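Local coordinates for protein 4-alpha-glucanotransferase (Streptococcus agalactiae, PDB 6M6T) that is an amylomaltase (4-alpha-glucanotransferase) of the TIM-barrel clan that binds glycan in two pockets, at residues M367-G370 with F371-T374; I379-P382 with H383-T386. All coordinates share one frame; numbering follows the deposited sequence.

Interaction 1 (M367-G370 with F371-T374). With AC1 (4,6-dideoxy-4-{[(1S,4R,5S,6S)-4,5,6-trihydroxy-3-(hydroxymethyl)cyclohex-2-en-1-yl]amino}-alpha-D-glucopyranose), chain J.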
loop_
_atom_site.group_PDB
_atom_site.type_symbol
_atom_site.label_atom_id
_atom_site.label_comp_id
_atom_site.label_asym_id
_atom_site.label_seq_id
_atom_site.Cartn_x
_atom_site.Cartn_y
_atom_site.Cartn_z
ATOM N N MET A 367 4.325 -18.654 -1.697
ATOM C CA MET A 367 4.838 -19.985 -1.398
ATOM C C MET A 367 4.478 -20.464 -0.005
ATOM O O MET A 367 4.581 -21.666 0.266
ATOM C CB MET A 367 6.349 -20.012 -1.520
ATOM C CG MET A 367 6.948 -21.343 -1.965
ATOM S SD MET A 367 8.712 -21.060 -2.250
ATOM C CE MET A 367 8.742 -19.277 -2.170
ATOM N N GLU A 368 4.094 -19.559 0.898
ATOM C CA GLU A 368 3.818 -19.982 2.261
ATOM C C GLU A 368 2.512 -20.737 2.374
ATOM O O GLU A 368 2.359 -21.531 3.301
ATOM C CB GLU A 368 3.824 -18.782 3.205
ATOM C CG GLU A 368 5.166 -18.590 3.860
ATOM C CD GLU A 368 5.291 -17.273 4.586
ATOM O OE1 GLU A 368 4.373 -16.935 5.361
ATOM O OE2 GLU A 368 6.311 -16.577 4.380
ATOM N N PHE A 369 1.589 -20.522 1.444
ATOM C CA PHE A 369 0.337 -21.263 1.383
ATOM C C PHE A 369 0.489 -22.646 0.756
ATOM O O PHE A 369 -0.504 -23.381 0.666
ATOM C CB PHE A 369 -0.694 -20.488 0.560
ATOM C CG PHE A 369 -1.050 -19.138 1.115
ATOM C CD1 PHE A 369 -1.246 -18.955 2.473
ATOM C CD2 PHE A 369 -1.231 -18.056 0.259
ATOM C CE1 PHE A 369 -1.601 -17.719 2.967
ATOM C CE2 PHE A 369 -1.577 -16.824 0.753
ATOM C CZ PHE A 369 -1.763 -16.655 2.111
ATOM N N GLY A 370 1.684 -23.009 0.301
ATOM C CA GLY A 370 1.844 -24.144 -0.582
ATOM C C GLY A 370 2.586 -25.331 -0.009
ATOM O O GLY A 370 3.023 -26.201 -0.760
ATOM N N PHE A 371 2.740 -25.389 1.312
ATOM C CA PHE A 371 3.342 -26.544 1.965
ATOM C C PHE A 371 2.457 -27.072 3.084
ATOM O O PHE A 371 2.885 -27.964 3.823
ATOM C CB PHE A 371 4.740 -26.210 2.523
ATOM C CG PHE A 371 5.779 -25.941 1.455
ATOM C CD1 PHE A 371 6.299 -26.973 0.690
ATOM C CD2 PHE A 371 6.217 -24.656 1.205
ATOM C CE1 PHE A 371 7.227 -26.730 -0.289
ATOM C CE2 PHE A 371 7.149 -24.414 0.224
ATOM C CZ PHE A 371 7.654 -25.452 -0.519
ATOM N N TYR A 372 1.246 -26.527 3.245
ATOM C CA TYR A 372 0.302 -27.072 4.213
ATOM C C TYR A 372 -0.251 -28.422 3.789
ATOM O O TYR A 372 -0.810 -29.138 4.622
ATOM C CB TYR A 372 -0.870 -26.110 4.436
ATOM C CG TYR A 372 -0.459 -24.813 5.072
ATOM C CD1 TYR A 372 0.161 -24.799 6.308
ATOM C CD2 TYR A 372 -0.692 -23.599 4.433
ATOM C CE1 TYR A 372 0.547 -23.613 6.888
ATOM C CE2 TYR A 372 -0.302 -22.412 4.994
ATOM C CZ TYR A 372 0.315 -22.420 6.223
ATOM O OH TYR A 372 0.701 -21.229 6.801
ATOM N N ASP A 373 -0.117 -28.785 2.527
ATOM C CA ASP A 373 -0.610 -30.060 2.026
ATOM C C ASP A 373 0.592 -30.839 1.495
ATOM O O ASP A 373 1.096 -30.546 0.408
ATOM C CB ASP A 373 -1.681 -29.821 0.971
ATOM C CG ASP A 373 -1.804 -30.955 -0.001
ATOM O OD1 ASP A 373 -1.362 -32.087 0.301
ATOM O OD2 ASP A 373 -2.343 -30.713 -1.102
ATOM N N THR A 374 1.029 -31.847 2.261
ATOM C CA THR A 374 2.204 -32.652 1.945
ATOM C C THR A 374 2.023 -33.553 0.728
ATOM O O THR A 374 2.963 -34.291 0.412
ATOM C CB THR A 374 2.601 -33.520 3.144
ATOM O OG1 THR A 374 1.429 -34.012 3.794
ATOM C CG2 THR A 374 3.400 -32.726 4.136
HETATM C C1 AC1 J . -6.489 -17.611 2.700
HETATM O O2 AC1 J . -8.687 -17.580 3.728
HETATM C C2 AC1 J . -7.510 -16.790 3.488
HETATM C C4A AC1 J . -6.714 -10.226 0.435
HETATM C C3 AC1 J . -7.925 -15.610 2.660
HETATM O O3 AC1 J . -8.872 -14.882 3.431
HETATM C C4 AC1 J . -6.708 -14.738 2.346
HETATM N N4A AC1 J . -7.048 -13.642 1.435
HETATM C C5 AC1 J . -5.631 -15.546 1.654
HETATM O O5 AC1 J . -5.309 -16.760 2.405
HETATM C C6 AC1 J . -4.403 -14.631 1.464
HETATM C C1B AC1 J . -7.618 -12.445 2.069
HETATM C C2B AC1 J . -8.450 -11.783 1.015
HETATM O O2B AC1 J . -9.327 -12.782 0.492
HETATM C C3B AC1 J . -7.540 -11.331 -0.098
HETATM O O3B AC1 J . -8.298 -10.783 -1.166
HETATM O O4 AC1 J . -5.763 -9.830 -0.575
HETATM C C5B AC1 J . -6.096 -10.592 1.643
HETATM C C7B AC1 J . -6.571 -11.620 2.459
HETATM C C6B AC1 J . -4.907 -9.775 2.103
HETATM O O6B AC1 J . -4.261 -9.297 0.921
#

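Interaction 2 (I379-P382 with H383-T386)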
loop_
_atom_site.group_PDB
_atom_site.type_symbol
_atom_site.label_atom_id
_atom_site.label_comp_id
_atom_site.label_asym_id
_atom_site.label_seq_id
_atom_site.Cartn_x
_atom_site.Cartn_y
_atom_site.Cartn_z
ATOM N N ILE A 379 -1.705 -25.421 -5.229
ATOM C CA ILE A 379 -1.374 -24.614 -6.398
ATOM C C ILE A 379 -0.348 -23.529 -6.103
ATOM O O ILE A 379 0.038 -22.783 -7.018
ATOM C CB ILE A 379 -2.641 -23.959 -6.968
ATOM C CG1 ILE A 379 -3.115 -22.855 -6.026
ATOM C CG2 ILE A 379 -3.717 -25.007 -7.146
ATOM C CD1 ILE A 379 -2.865 -21.443 -6.545
ATOM N N ASP A 380 0.061 -23.385 -4.843
ATOM C CA ASP A 380 1.127 -22.477 -4.454
ATOM C C ASP A 380 2.433 -23.219 -4.178
ATOM O O ASP A 380 3.338 -22.650 -3.561
ATOM C CB ASP A 380 0.714 -21.658 -3.221
ATOM C CG ASP A 380 -0.301 -20.543 -3.543
ATOM O OD1 ASP A 380 0.020 -19.658 -4.377
ATOM O OD2 ASP A 380 -1.409 -20.534 -2.938
ATOM N N ILE A 381 2.539 -24.480 -4.596
ATOM C CA ILE A 381 3.785 -25.247 -4.458
ATOM C C ILE A 381 4.652 -24.964 -5.681
ATOM O O ILE A 381 4.138 -24.915 -6.810
ATOM C CB ILE A 381 3.517 -26.757 -4.274
ATOM C CG1 ILE A 381 4.729 -27.467 -3.653
ATOM C CG2 ILE A 381 3.155 -27.411 -5.592
ATOM C CD1 ILE A 381 4.411 -28.518 -2.622
ATOM N N PRO A 382 5.959 -24.751 -5.504
ATOM C CA PRO A 382 6.798 -24.250 -6.620
ATOM C C PRO A 382 6.633 -24.976 -7.956
ATOM O O PRO A 382 6.653 -24.327 -9.013
ATOM C CB PRO A 382 8.220 -24.415 -6.071
ATOM C CG PRO A 382 8.065 -24.300 -4.574
ATOM C CD PRO A 382 6.675 -24.755 -4.212
ATOM N N HIS A 383 6.448 -26.286 -7.945
ATOM C CA HIS A 383 6.416 -26.934 -9.243
ATOM C C HIS A 383 5.146 -26.690 -10.001
ATOM O O HIS A 383 4.949 -27.422 -10.963
ATOM C CB HIS A 383 6.649 -28.433 -9.083
ATOM C CG HIS A 383 5.614 -29.133 -8.256
ATOM N ND1 HIS A 383 5.907 -29.713 -7.035
ATOM C CD2 HIS A 383 4.300 -29.383 -8.489
ATOM C CE1 HIS A 383 4.813 -30.274 -6.546
ATOM N NE2 HIS A 383 3.826 -30.086 -7.408
ATOM N N ASN A 384 4.273 -25.754 -9.625
ATOM C CA ASN A 384 3.073 -25.449 -10.391
ATOM C C ASN A 384 3.061 -24.015 -10.890
ATOM O O ASN A 384 2.052 -23.571 -11.471
ATOM C CB ASN A 384 1.819 -25.712 -9.551
ATOM C CG ASN A 384 1.573 -27.179 -9.341
ATOM O OD1 ASN A 384 1.216 -27.616 -8.243
ATOM N ND2 ASN A 384 1.778 -27.960 -10.394
ATOM N N TYR A 385 4.148 -23.279 -10.675
ATOM C CA TYR A 385 4.215 -21.901 -11.123
ATOM C C TYR A 385 4.486 -21.868 -12.620
ATOM O O TYR A 385 5.103 -22.781 -13.178
ATOM C CB TYR A 385 5.307 -21.145 -10.373
ATOM C CG TYR A 385 5.147 -21.120 -8.874
ATOM C CD1 TYR A 385 3.995 -21.595 -8.259
ATOM C CD2 TYR A 385 6.155 -20.603 -8.072
ATOM C CE1 TYR A 385 3.851 -21.565 -6.877
ATOM C CE2 TYR A 385 6.035 -20.570 -6.691
ATOM C CZ TYR A 385 4.873 -21.042 -6.091
ATOM O OH TYR A 385 4.742 -20.994 -4.710
ATOM N N THR A 386 3.994 -20.821 -13.275
ATOM C CA THR A 386 4.333 -20.554 -14.663
ATOM C C THR A 386 5.031 -19.196 -14.741
ATOM O O THR A 386 5.189 -18.497 -13.739
ATOM C CB THR A 386 3.095 -20.612 -15.555
ATOM O OG1 THR A 386 2.489 -19.321 -15.595
ATOM C CG2 THR A 386 2.098 -21.616 -14.996
#

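Interaction 1 (M367-G370 with F371-T374)
From Met367 to Gly370 the backbone makes one 3-10 turn, closed by Gly370 N donating to Met367 O at 3.2 Å, and from Phe371 it continues without regular structure, so that side chains three and four residues apart meet. Met367 and Phe371 lie side by side and point the same way; the methylene CG of Met367 rests 3.8 Å from CE2 of the Phe371 ring. The backbone approaches this ring as well: Gly370 O lies over one face, 3.5 Å from Phe371 CG, while Met367 O comes in obliquely to 3.5 Å from CD2. The unbranched methionine chain lays a methylene beside the phenyl ring, a suitable apolar match in a buried place. On a different flank of the turn, Tyr372 sends its ring back along the chain. Its CG stands anti to the carbonyl carbon (chi1 -65°), which carries CE2 to 3.3 Å from Glu368 O and to the edge of the Phe369 ring, where CE2 is 4.4 Å from CD1. Phe369 has the same first torsion (chi1 -61°) and directs its CZ toward the bound AC1, 3.4 Å from C6 of the sugar; a nonpolar ring matches the deoxy C6 carbon, which carries no hydroxyl. Gly370 has no side chain, and its CA packs on Asp380 CB. Phe254, another residue of the glycan pocket, meets Tyr372 edge-to-face. The turn follows directly on strand 363-366, and the backbone of Met367 bonds to Tyr392 in strand 389-392. Helix 401-404 covers Glu368 and Phe371 through Ile401 and Trp404, while from helix 410-419 Tyr419 meets the Phe371 ring edge-to-face and Tyr415 touches it.

Interaction 2 (I379-P382 with H383-T386)
Tyr385 folds back over Pro382 and reaches Asp380, five residues earlier. Its CB sits 3.7 Å from Pro382 O, which lies over one face of the ring. With CG beside the backbone N (chi1 -58°), the ring is laid across the proline: Pro382 CA stands 3.7 Å from the ring centroid and 11° off the normal, a CH-pi contact well centred on the face. Farther out, CE1 passes 3.4 Å from Ile381 O, and at the tip OH donates a hydrogen bond to Asp380 O, modelled very short at 2.5 Å, a length not to be pressed. A tyrosine fits here because its flat ring packs on the proline while its hydroxyl satisfies a main-chain carbonyl. Beside it, Ile381 CG2 lies over the face of the His383 ring, 3.5 Å from the centroid but displaced toward the rim, and also meets Asn384 OD1. The imidazole is held from outside by Tyr419 OH at ND1. Asn384 N donates to Ile381 O at 2.9 Å and Tyr385 N to Pro382 O at 3.2 Å. These two bonds define overlapping beta-turns, and Pro382, with its restricted phi, occupies the second position of the first turn, a place proline commonly takes. The double turn belongs to a loop between two barrel strands, and its Asp380 lines the glycan pocket, touching a bound alpha-D-glucopyranose.

How the interactions relate
Both contacts are local turns in the same connection between strands 363-366 and 389-392, with centres about 10 Å apart, and they pack on one another: Gly370 O meets Ile381 CD1 at 3.3 Å, and Met367 CA lies 3.5 Å from Tyr385 OH. Interaction 1 is the more buried and depends on aromatic and apolar side chains around one backbone bond. Interaction 2 is partly exposed; backbone bonds, a tyrosine hydroxyl and CH-pi contacts hold it. Helix 410-419 touches side chains of both. Each also supplies one residue to the same glycan pocket, an apolar ring from interaction 1 and a carboxylate from interaction 2, and these two side chains touch.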